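Local coordinates for protein prenylcyclase (Actinoplanes teichomyceticus, PDB 6IJ1) that probably acts on prenyl substrates as a cyclase or transferase of the prenyltransferase family, at residues Ala270-Leu275 and Gln335-Ala340. Numbering follows the deposited sequence.
Sequences AAAGWL and QALRTA
Leu275, which packs against Ala336 and Leu337, also places its CD2 at the edge of the Trp274 indole, in the plane of the ring. The ring does not reach 335-340; it stacks with the ring of His278. No hydrogen bond crosses the contact, and the side chains that meet are all apolar.

Leu337 reaches across with one methyl. Its CG lies anti to the carbonyl carbon, beside the backbone N (chi1 -73°), and this carries CD2 toward the other helix. Leu337 CD2 sits 4.1 Å from Ala272 CB and 4.2 Å from Leu275 CB, touching both residues. Leu337 CD2 is also 4.0 Å from Ala272 O. That carbonyl oxygen accepts a hydrogen bond from Thr276 OG1.

Helices 265-278 and 327-341 belong to two concentric rings of helices, consistent with the alpha/alpha barrel of prenyltransferases and terpene cyclases. Helix 265-278 is in the outer ring and 327-341 in the inner. Their segments run at 136°, closer to antiparallel than parallel, with axes 10.1 Å apart.

About one turn beyond Leu337, Ala340 CB meets Ala272 CB at 3.9 Å, methyl against methyl. At Ala336, next to Leu337 in sequence, Leu275 CD1 comes to 4.5 Å of Ala336 CB, a looser contact. Helix 246-256 packs on Ala336 through Ala250 and Arg254, while Ala13 and Val14 of helix 10-23 touch Leu337.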
# COMPACT_ATOMS: atom_id res chain seq x y z
N ALA A 270 8.14 16.89 13.13
CA ALA A 270 9.38 16.15 13.43
C ALA A 270 9.61 15.04 12.40
O ALA A 270 10.74 14.90 11.93
CB ALA A 270 9.35 15.62 14.83
N ALA A 271 8.56 14.29 12.07
CA ALA A 271 8.69 13.18 11.10
C ALA A 271 9.02 13.74 9.72
O ALA A 271 9.85 13.17 9.04
CB ALA A 271 7.44 12.35 11.09
N ALA A 272 8.40 14.86 9.35
CA ALA A 272 8.69 15.46 8.03
C ALA A 272 10.16 15.91 7.99
O ALA A 272 10.78 15.76 6.95
CB ALA A 272 7.75 16.61 7.75
N GLY A 273 10.65 16.47 9.09
CA GLY A 273 12.05 16.91 9.16
C GLY A 273 13.00 15.73 9.05
O GLY A 273 13.99 15.84 8.35
N TRP A 274 12.70 14.65 9.77
CA TRP A 274 13.54 13.44 9.66
C TRP A 274 13.57 12.95 8.21
O TRP A 274 14.64 12.67 7.64
CB TRP A 274 13.08 12.34 10.62
CG TRP A 274 14.04 11.16 10.68
CD1 TRP A 274 15.05 10.99 11.58
CD2 TRP A 274 14.11 10.05 9.76
NE1 TRP A 274 15.73 9.80 11.30
CE2 TRP A 274 15.17 9.24 10.17
CE3 TRP A 274 13.38 9.68 8.61
CZ2 TRP A 274 15.51 8.06 9.50
CZ3 TRP A 274 13.70 8.48 7.96
CH2 TRP A 274 14.77 7.71 8.39
N LEU A 275 12.39 12.84 7.56
CA LEU A 275 12.37 12.43 6.16
C LEU A 275 13.17 13.37 5.28
O LEU A 275 13.92 12.91 4.41
CB LEU A 275 10.90 12.31 5.64
CG LEU A 275 10.17 11.17 6.32
CD1 LEU A 275 8.62 11.33 6.14
CD2 LEU A 275 10.63 9.82 5.80
N GLN A 335 4.04 10.88 -0.52
CA GLN A 335 2.64 11.06 -0.07
C GLN A 335 2.62 11.66 1.32
O GLN A 335 1.82 12.59 1.61
CB GLN A 335 1.93 9.70 -0.15
CG GLN A 335 0.43 9.74 0.28
CD GLN A 335 -0.43 10.27 -0.80
OE1 GLN A 335 -0.47 9.72 -1.89
NE2 GLN A 335 -1.10 11.37 -0.53
N ALA A 336 3.50 11.21 2.21
CA ALA A 336 3.54 11.78 3.56
C ALA A 336 3.98 13.23 3.54
O ALA A 336 3.48 14.03 4.32
CB ALA A 336 4.51 10.94 4.41
N LEU A 337 4.98 13.56 2.72
CA LEU A 337 5.46 14.96 2.72
C LEU A 337 4.35 15.89 2.22
O LEU A 337 4.23 16.98 2.76
CB LEU A 337 6.74 15.06 1.89
CG LEU A 337 7.96 14.44 2.57
CD1 LEU A 337 9.19 14.55 1.68
CD2 LEU A 337 8.22 15.09 3.92
N ARG A 338 3.57 15.44 1.25
CA ARG A 338 2.45 16.27 0.74
C ARG A 338 1.45 16.48 1.88
O ARG A 338 0.98 17.60 2.05
CB ARG A 338 1.82 15.59 -0.48
CG ARG A 338 0.53 16.24 -0.94
CD ARG A 338 0.81 17.32 -1.96
NE ARG A 338 1.63 18.42 -1.48
CZ ARG A 338 1.35 19.70 -1.69
NH1 ARG A 338 0.27 20.02 -2.39
NH2 ARG A 338 2.14 20.64 -1.21
N THR A 339 1.17 15.42 2.64
CA THR A 339 0.22 15.50 3.78
C THR A 339 0.76 16.48 4.83
O THR A 339 -0.04 17.23 5.39
CB THR A 339 0.03 14.11 4.38
OG1 THR A 339 -0.58 13.32 3.37
CG2 THR A 339 -0.84 14.12 5.62
N ALA A 340 2.06 16.45 5.11
CA ALA A 340 2.63 17.36 6.12
C ALA A 340 2.47 18.81 5.66
O ALA A 340 2.12 19.65 6.49
CB ALA A 340 4.07 17.01 6.38